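Local coordinates for protein extracellular sialidase/neuraminidase, putative (Aspergillus fumigatus, PDB 2XZI) that acts as a KDNase, a probably secreted sialidase-family glycosidase that hydrolyses glycosides of the deaminated sialic acid KDN, at residues L52-G57 with I115-S120; R92-S97 with N163-P168. All blocks are in the same frame, centred on the assembly; numbering follows the deposited sequence.

Interaction 1 of 2, residues L52-G57 with I115-S120; sequences LAFAEG and IYLFLS
Leu117 lays a methyl on the flat of the Phe54 ring where two neighbouring blades of the sialidase six-bladed beta-propeller meet. Each residue sits on the second strand of its blade, 51-58 and 115-122. The strands run in the same sense, with the CA atoms of Phe54 and Leu117 9.6 Å apart and no hydrogen bond between them, so the seam is made by side chains.

The side chain of Leu117 can be followed outward. CB leaves the strand toward Phe54, and CG, anti to the backbone N (chi1 176°), carries both methyls forward to the ring. CD1 settles over its middle, 4.2 Å from the centroid and only 8° off the ring normal, a well-centred CH-pi contact. CD2 stays on that side of the ring plane but falls beyond the rim, by the CD2–CE2 edge of Phe54, 4.0 Å from CE2. As the two side chains slide past each other in opposite directions, one methyl covers the face and the other lies by the edge.

Two residues earlier on both strands, Leu52 and Ile115 meet tip to tip. A single methyl of Leu52, CD1, does the touching: it lies 3.9 Å from Ile115 CG1 and 4.0 Å from Ile115 CD1, with CG2 slightly farther off.

Pro105 and Pro107 of strand 101-109 also pack on Phe54. Farther along strand 51-58, Glu56 holds Arg58, part of the KDM pocket, by a salt bridge through OE1, while its OE2 accepts from Asn104 N in the next blade.

All four touching residues are buried and hydrocarbon, so dispersion and exclusion of water hold them together; the backbone of strand 51-58 pairs within its own blade, with Ala42, Val44, Val71 and Lys73.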
ATOM      1  N   LEU A  52       6.892  -2.061 -10.087  1.00  4.93           N
ATOM      2  CA  LEU A  52       6.126  -0.816 -10.184  1.00  4.75           C
ATOM      3  C   LEU A  52       5.841  -0.300  -8.786  1.00  4.85           C
ATOM      4  O   LEU A  52       5.233  -1.003  -7.981  1.00  5.57           O
ATOM      5  CB  LEU A  52       4.804  -1.054 -10.905  1.00  5.76           C
ATOM      6  CG  LEU A  52       4.852  -1.765 -12.252  1.00  6.38           C
ATOM      7  CD1 LEU A  52       3.445  -1.921 -12.844  1.00  8.33           C
ATOM      8  CD2 LEU A  52       5.750  -1.022 -13.228  1.00  8.38           C
ATOM      9  N   ALA A  53       6.314   0.917  -8.500  1.00  4.54           N
ATOM     10  CA  ALA A  53       6.088   1.579  -7.215  1.00  4.63           C
ATOM     11  C   ALA A  53       5.195   2.799  -7.401  1.00  4.56           C
ATOM     12  O   ALA A  53       5.503   3.680  -8.218  1.00  5.19           O
ATOM     13  CB  ALA A  53       7.432   1.980  -6.615  1.00  5.77           C
ATOM     14  N   PHE A  54       4.107   2.857  -6.636  1.00  4.70           N
ATOM     15  CA  PHE A  54       3.117   3.919  -6.708  1.00  4.56           C
ATOM     16  C   PHE A  54       3.089   4.710  -5.421  1.00  4.11           C
ATOM     17  O   PHE A  54       3.443   4.196  -4.352  1.00  4.80           O
ATOM     18  CB  PHE A  54       1.722   3.344  -6.918  1.00  5.27           C
ATOM     19  CG  PHE A  54       1.603   2.439  -8.103  1.00  3.49           C
ATOM     20  CD1 PHE A  54       1.840   1.073  -7.975  1.00  4.76           C
ATOM     21  CD2 PHE A  54       1.220   2.931  -9.334  1.00  3.31           C
ATOM     22  CE1 PHE A  54       1.730   0.218  -9.088  1.00  4.49           C
ATOM     23  CE2 PHE A  54       1.112   2.075 -10.448  1.00  5.52           C
ATOM     24  CZ  PHE A  54       1.346   0.724 -10.309  1.00  4.21           C
ATOM     25  N   ALA A  55       2.667   5.964  -5.522  1.00  4.77           N
ATOM     26  CA  ALA A  55       2.476   6.789  -4.339  1.00  4.65           C
ATOM     27  C   ALA A  55       1.519   7.935  -4.651  1.00  4.04           C
ATOM     28  O   ALA A  55       1.230   8.235  -5.833  1.00  4.75           O
ATOM     29  CB  ALA A  55       3.813   7.344  -3.865  1.00  4.96           C
ATOM     30  N   GLU A  56       1.029   8.566  -3.588  1.00  4.39           N
ATOM     31  CA  GLU A  56       0.370   9.844  -3.697  1.00  4.89           C
ATOM     32  C   GLU A  56       1.396  10.956  -3.688  1.00  4.88           C
ATOM     33  O   GLU A  56       2.181  11.098  -2.745  1.00  6.30           O
ATOM     34  CB  GLU A  56      -0.580  10.029  -2.514  1.00  5.13           C
ATOM     35  CG  GLU A  56      -1.854   9.215  -2.627  1.00  6.68           C
ATOM     36  CD  GLU A  56      -2.790   9.433  -1.461  1.00  6.60           C
ATOM     37  OE1 GLU A  56      -2.744  10.519  -0.829  1.00  7.12           O
ATOM     38  OE2 GLU A  56      -3.596   8.519  -1.191  1.00  6.93           O
ATOM     39  N   GLY A  57       1.395  11.736  -4.764  1.00  4.32           N
ATOM     40  CA  GLY A  57       2.223  12.941  -4.861  1.00  5.07           C
ATOM     41  C   GLY A  57       1.373  14.070  -4.306  1.00  5.31           C
ATOM     42  O   GLY A  57       0.429  14.553  -4.938  1.00  5.40           O
ATOM     43  N   ILE A 115      -1.834  -4.986 -15.394  1.00  6.31           N
ATOM     44  CA  ILE A 115      -1.763  -4.459 -14.039  1.00  6.36           C
ATOM     45  C   ILE A 115      -2.968  -3.558 -13.790  1.00  6.32           C
ATOM     46  O   ILE A 115      -3.115  -2.508 -14.407  1.00  7.20           O
ATOM     47  CB  ILE A 115      -0.455  -3.703 -13.728  1.00  6.00           C
ATOM     48  CG1 ILE A 115       0.778  -4.557 -14.071  1.00  7.87           C
ATOM     49  CG2 ILE A 115      -0.453  -3.304 -12.246  1.00  7.24           C
ATOM     50  CD1 ILE A 115       1.386  -4.220 -15.446  1.00  9.24           C
ATOM     51  N   TYR A 116      -3.839  -3.998 -12.891  1.00  5.80           N
ATOM     52  CA  TYR A 116      -4.963  -3.223 -12.472  1.00  5.34           C
ATOM     53  C   TYR A 116      -4.554  -2.314 -11.328  1.00  5.28           C
ATOM     54  O   TYR A 116      -3.813  -2.723 -10.441  1.00  7.12           O
ATOM     55  CB  TYR A 116      -6.069  -4.148 -11.996  1.00  5.97           C
ATOM     56  CG  TYR A 116      -6.878  -4.864 -13.054  1.00  5.75           C
ATOM     57  CD1 TYR A 116      -7.709  -4.151 -13.922  1.00  6.76           C
ATOM     58  CD2 TYR A 116      -6.871  -6.252 -13.119  1.00  5.80           C
ATOM     59  CE1 TYR A 116      -8.496  -4.823 -14.862  1.00  8.00           C
ATOM     60  CE2 TYR A 116      -7.648  -6.922 -14.048  1.00  6.57           C
ATOM     61  CZ  TYR A 116      -8.449  -6.192 -14.905  1.00  6.04           C
ATOM     62  OH  TYR A 116      -9.260  -6.848 -15.816  1.00  8.44           O
ATOM     63  N   LEU A 117      -5.042  -1.076 -11.351  1.00  4.35           N
ATOM     64  CA  LEU A 117      -4.810  -0.153 -10.251  1.00  4.94           C
ATOM     65  C   LEU A 117      -6.141   0.474  -9.827  1.00  4.59           C
ATOM     66  O   LEU A 117      -6.724   1.299 -10.539  1.00  5.37           O
ATOM     67  CB  LEU A 117      -3.754   0.901 -10.616  1.00  4.54           C
ATOM     68  CG  LEU A 117      -3.469   1.988  -9.582  1.00  5.80           C
ATOM     69  CD1 LEU A 117      -2.649   1.438  -8.457  1.00  5.36           C
ATOM     70  CD2 LEU A 117      -2.701   3.094 -10.263  1.00  7.77           C
ATOM     71  N   PHE A 118      -6.630   0.043  -8.672  1.00  5.07           N
ATOM     72  CA  PHE A 118      -7.775   0.703  -8.059  1.00  5.24           C
ATOM     73  C   PHE A 118      -7.320   1.937  -7.293  1.00  5.52           C
ATOM     74  O   PHE A 118      -6.238   1.948  -6.723  1.00  5.74           O
ATOM     75  CB  PHE A 118      -8.508  -0.259  -7.115  1.00  5.95           C
ATOM     76  CG  PHE A 118      -9.279  -1.349  -7.822  1.00  5.81           C
ATOM     77  CD1 PHE A 118      -8.665  -2.561  -8.177  1.00  6.79           C
ATOM     78  CD2 PHE A 118     -10.630  -1.153  -8.146  1.00  6.99           C
ATOM     79  CE1 PHE A 118      -9.393  -3.562  -8.858  1.00  6.93           C
ATOM     80  CE2 PHE A 118     -11.356  -2.154  -8.826  1.00  7.12           C
ATOM     81  CZ  PHE A 118     -10.726  -3.355  -9.169  1.00  5.97           C
ATOM     82  N   LEU A 119      -8.156   2.975  -7.300  1.00  6.19           N
ATOM     83  CA  LEU A 119      -7.817   4.264  -6.695  1.00  6.94           C
ATOM     84  C   LEU A 119      -9.063   4.871  -6.084  1.00  6.47           C
ATOM     85  O   LEU A 119     -10.162   4.570  -6.538  1.00  6.52           O
ATOM     86  CB  LEU A 119      -7.333   5.271  -7.756  1.00  8.82           C
ATOM     87  CG  LEU A 119      -6.158   4.928  -8.644  1.00  9.93           C
ATOM     88  CD1 LEU A 119      -6.041   5.911  -9.810  1.00 12.04           C
ATOM     89  CD2 LEU A 119      -4.893   4.942  -7.822  1.00 11.05           C
ATOM     90  N   SER A 120      -8.876   5.735  -5.092  1.00  5.63           N
ATOM     91  CA  SER A 120      -9.932   6.579  -4.557  1.00  5.68           C
ATOM     92  C   SER A 120      -9.757   8.010  -5.083  1.00  5.59           C
ATOM     93  O   SER A 120      -8.634   8.437  -5.408  1.00  5.96           O
ATOM     94  CB  SER A 120      -9.866   6.577  -3.025  1.00  6.12           C
ATOM     95  OG  SER A 120     -10.107   5.279  -2.481  1.00  6.84           O
TER

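Interaction 2 of 2, residues R92-S97 with N163-P168; sequences REVVGS and NTWSKP. With NA (sodium ion), chain E.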
ATOM      1  N   ARG A  92       6.951   9.318 -12.863  1.00  6.65           N
ATOM      2  CA  ARG A  92       5.878   9.457 -13.855  1.00  7.10           C
ATOM      3  C   ARG A  92       4.532   9.595 -13.138  1.00  6.81           C
ATOM      4  O   ARG A  92       4.468   9.490 -11.906  1.00  6.38           O
ATOM      5  CB  ARG A  92       5.837   8.233 -14.765  1.00  7.21           C
ATOM      6  CG  ARG A  92       7.088   7.990 -15.585  1.00  9.49           C
ATOM      7  CD  ARG A  92       6.876   6.750 -16.413  1.00 13.30           C
ATOM      8  NE  ARG A  92       8.033   6.420 -17.225  1.00 16.07           N
ATOM      9  CZ  ARG A  92       8.022   5.495 -18.177  1.00 16.64           C
ATOM     10  NH1 ARG A  92       6.915   4.822 -18.428  1.00 17.76           N
ATOM     11  NH2 ARG A  92       9.113   5.253 -18.887  1.00 17.02           N
ATOM     12  N   GLU A  93       3.477   9.845 -13.905  1.00  6.69           N
ATOM     13  CA  GLU A  93       2.148  10.089 -13.356  1.00  6.68           C
ATOM     14  C   GLU A  93       1.158   9.109 -13.968  1.00  6.70           C
ATOM     15  O   GLU A  93       1.151   8.888 -15.187  1.00  6.96           O
ATOM     16  CB  GLU A  93       1.723  11.533 -13.653  1.00  7.30           C
ATOM     17  CG  GLU A  93       0.394  11.945 -13.044  1.00  9.19           C
ATOM     18  CD  GLU A  93       0.111  13.409 -13.244  1.00 13.08           C
ATOM     19  OE1 GLU A  93      -0.230  13.796 -14.379  1.00 15.50           O
ATOM     20  OE2 GLU A  93       0.244  14.158 -12.260  1.00 12.60           O
ATOM     21  N   VAL A  94       0.345   8.492 -13.112  1.00  7.12           N
ATOM     22  CA  VAL A  94      -0.757   7.672 -13.588  1.00  7.45           C
ATOM     23  C   VAL A  94      -1.919   8.609 -13.933  1.00  8.14           C
ATOM     24  O   VAL A  94      -2.446   8.542 -15.038  1.00  9.94           O
ATOM     25  CB  VAL A  94      -1.199   6.640 -12.530  1.00  7.24           C
ATOM     26  CG1 VAL A  94      -2.454   5.916 -13.015  1.00  7.83           C
ATOM     27  CG2 VAL A  94      -0.100   5.631 -12.261  1.00  7.67           C
ATOM     28  N   VAL A  95      -2.291   9.468 -12.979  1.00  8.40           N
ATOM     29  CA  VAL A  95      -3.403  10.408 -13.148  1.00  8.98           C
ATOM     30  C   VAL A  95      -3.202  11.604 -12.229  1.00  9.63           C
ATOM     31  O   VAL A  95      -2.777  11.444 -11.087  1.00  8.97           O
ATOM     32  CB  VAL A  95      -4.780   9.726 -12.884  1.00  8.38           C
ATOM     33  CG1 VAL A  95      -4.854   9.108 -11.471  1.00  8.82           C
ATOM     34  CG2 VAL A  95      -5.935  10.702 -13.123  1.00  9.24           C
ATOM     35  N   GLY A  96      -3.495  12.801 -12.730  1.00 10.13           N
ATOM     36  CA  GLY A  96      -3.308  14.033 -11.954  1.00 11.67           C
ATOM     37  C   GLY A  96      -4.312  15.118 -12.306  1.00 12.66           C
ATOM     38  O   GLY A  96      -4.192  16.262 -11.858  1.00 13.33           O
ATOM     39  N   SER A  97      -5.316  14.759 -13.098  1.00 13.95           N
ATOM     40  CA  SER A  97      -6.295  15.729 -13.598  1.00 14.87           C
ATOM     41  C   SER A  97      -7.039  16.491 -12.495  1.00 14.82           C
ATOM     42  O   SER A  97      -7.511  15.894 -11.533  1.00 15.19           O
ATOM     43  CB  SER A  97      -7.290  15.028 -14.529  1.00 15.33           C
ATOM     44  OG  SER A  97      -7.887  13.901 -13.904  1.00 17.78           O
ATOM     45  N   ASN A 163       4.135   0.892 -18.457  1.00  8.39           N
ATOM     46  CA  ASN A 163       4.624   2.041 -19.231  1.00  8.96           C
ATOM     47  C   ASN A 163       3.558   3.131 -19.439  1.00  8.83           C
ATOM     48  O   ASN A 163       3.838   4.335 -19.337  1.00  9.04           O
ATOM     49  CB  ASN A 163       5.206   1.585 -20.570  1.00  9.76           C
ATOM     50  CG  ASN A 163       6.028   2.664 -21.235  1.00 11.83           C
ATOM     51  OD1 ASN A 163       6.813   3.345 -20.582  1.00 12.68           O
ATOM     52  ND2 ASN A 163       5.854   2.824 -22.548  1.00 15.45           N
ATOM     53  N   THR A 164       2.330   2.700 -19.712  1.00  8.59           N
ATOM     54  CA  THR A 164       1.219   3.624 -19.849  1.00  9.00           C
ATOM     55  C   THR A 164      -0.021   3.062 -19.168  1.00  7.88           C
ATOM     56  O   THR A 164      -0.145   1.848 -18.954  1.00  7.95           O
ATOM     57  CB  THR A 164       0.873   3.920 -21.322  1.00  9.44           C
ATOM     58  OG1 THR A 164       0.417   2.719 -21.939  1.00  9.74           O
ATOM     59  CG2 THR A 164       2.083   4.475 -22.100  1.00 10.65           C
ATOM     60  N   TRP A 165      -0.926   3.979 -18.857  1.00  7.61           N
ATOM     61  CA  TRP A 165      -2.135   3.721 -18.075  1.00  7.71           C
ATOM     62  C   TRP A 165      -3.364   4.281 -18.773  1.00  8.37           C
ATOM     63  O   TRP A 165      -3.328   5.372 -19.335  1.00  8.98           O
ATOM     64  CB  TRP A 165      -1.983   4.382 -16.690  1.00  7.51           C
ATOM     65  CG  TRP A 165      -0.891   3.729 -15.937  1.00  6.16           C
ATOM     66  CD1 TRP A 165       0.440   4.084 -15.935  1.00  6.72           C
ATOM     67  CD2 TRP A 165      -0.992   2.544 -15.154  1.00  6.51           C
ATOM     68  NE1 TRP A 165       1.159   3.206 -15.168  1.00  7.19           N
ATOM     69  CE2 TRP A 165       0.305   2.247 -14.676  1.00  6.75           C
ATOM     70  CE3 TRP A 165      -2.056   1.704 -14.793  1.00  5.58           C
ATOM     71  CZ2 TRP A 165       0.574   1.127 -13.862  1.00  6.37           C
ATOM     72  CZ3 TRP A 165      -1.797   0.595 -13.982  1.00  5.25           C
ATOM     73  CH2 TRP A 165      -0.486   0.317 -13.530  1.00  4.68           C
ATOM     74  N   SER A 166      -4.460   3.534 -18.715  1.00  8.35           N
ATOM     75  CA  SER A 166      -5.717   4.000 -19.268  1.00  9.14           C
ATOM     76  C   SER A 166      -6.292   5.166 -18.442  1.00 10.24           C
ATOM     77  O   SER A 166      -5.988   5.312 -17.255  1.00 10.11           O
ATOM     78  CB  SER A 166      -6.694   2.840 -19.333  1.00  9.47           C
ATOM     79  OG  SER A 166      -6.984   2.363 -18.033  1.00 10.11           O
ATOM     80  N   LYS A 167      -7.114   6.003 -19.068  1.00 11.44           N
ATOM     81  CA  LYS A 167      -7.834   7.027 -18.309  1.00 11.76           C
ATOM     82  C   LYS A 167      -8.693   6.307 -17.267  1.00 10.46           C
ATOM     83  O   LYS A 167      -9.442   5.396 -17.621  1.00 11.12           O
ATOM     84  CB  LYS A 167      -8.737   7.869 -19.209  1.00 12.58           C
ATOM     85  CG  LYS A 167      -9.456   8.971 -18.443  1.00 15.82           C
ATOM     86  CD  LYS A 167      -9.991  10.047 -19.378  1.00 18.50           C
ATOM     87  CE  LYS A 167     -11.274  10.647 -18.836  1.00 21.81           C
ATOM     88  NZ  LYS A 167     -12.438   9.759 -19.088  1.00 24.86           N
ATOM     89  N   PRO A 168      -8.561   6.697 -15.985  1.00 10.06           N
ATOM     90  CA  PRO A 168      -9.318   5.950 -14.973  1.00  9.73           C
ATOM     91  C   PRO A 168     -10.823   5.977 -15.206  1.00  9.24           C
ATOM     92  O   PRO A 168     -11.374   7.026 -15.561  1.00  9.79           O
ATOM     93  CB  PRO A 168      -8.954   6.660 -13.669  1.00  9.98           C
ATOM     94  CG  PRO A 168      -7.601   7.278 -13.940  1.00 10.30           C
ATOM     95  CD  PRO A 168      -7.697   7.729 -15.376  1.00 10.58           C
TER
HETATM   96 NA    NA E 502      -3.924  17.296  -9.777  1.00 12.27          NA
HETATM   97  O   HOH W   1       9.620   3.775 -21.208  1.00 25.26           O
HETATM   98  O   HOH W   2      -5.156  15.873  -8.515  1.00 12.81           O
HETATM   99  O   HOH W   3      -1.879  18.646 -10.144  1.00 21.31           O
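Val94 lies over one face of the Trp165 indole, its CG2 4.0 Å from the centroid of the five-membered ring, while Asn163 OD1 meets the edge of the Arg92 guanidinium. The tryptophan closes an Asp box, the Ser-X-Asp-X-Gly-X-Thr-Trp turn of sialidase propeller blades, here between strands 152-158 and 169-170; inside it Thr164 OG1 bonds to Asp160 OD2.

The guanidinium and amide planes stand 57° apart. Arg92 NH1 gives a nearly straight bond (164°) to Asn163 OD1 at 2.6 Å, in the plane of the guanidinium but tilted 30° from that of the carbonyl. A water accepts from Arg92 NH2 at 2.8 Å and donates to the same OD1, so the amide oxygen is held twice.

The two methyls of Val94 share the work: CG1, anti to the backbone N, packs on CB and CG of Trp165, and CG2 lies over CD1 and NE1. Tyr72 adds an edge-to-face contact with the same indole. The backbones of Val94 and Val95 both hydrogen-bond to Leu70 on the neighbouring strand, which makes a classic bulge at the corner the chain turns at Val94. Just past the corner, Val95 packs on Pro168, whose CG sits 3.9 Å from Val95 CB.

One residue on from Val95, Gly96 O binds a sodium ion at 2.3 Å, with Asp67, Asn69, Gly98 and two waters as the other ligands.

How the interactions relate
Both contacts join the same two propeller blades, but at different depths. Interaction 1 is buried near the centre of the chain and wholly apolar; interaction 2 lies at the surface, about 9 Å away between centres, and adds a hydrogen bond, a bridging water and a neighbouring metal site to its hydrocarbon packing. Second strands meet in the first, whereas an edge strand with its bulge meets an Asp-box loop in the second. Trp165 belongs to interaction 2 but also packs on interaction 1: its CZ2 lies 3.6 Å from Phe54 CE2, and its CZ3 3.9 Å from Leu117 CB. The inner contact is thus hydrocarbon throughout, while the outer one mixes packing with polar bonds.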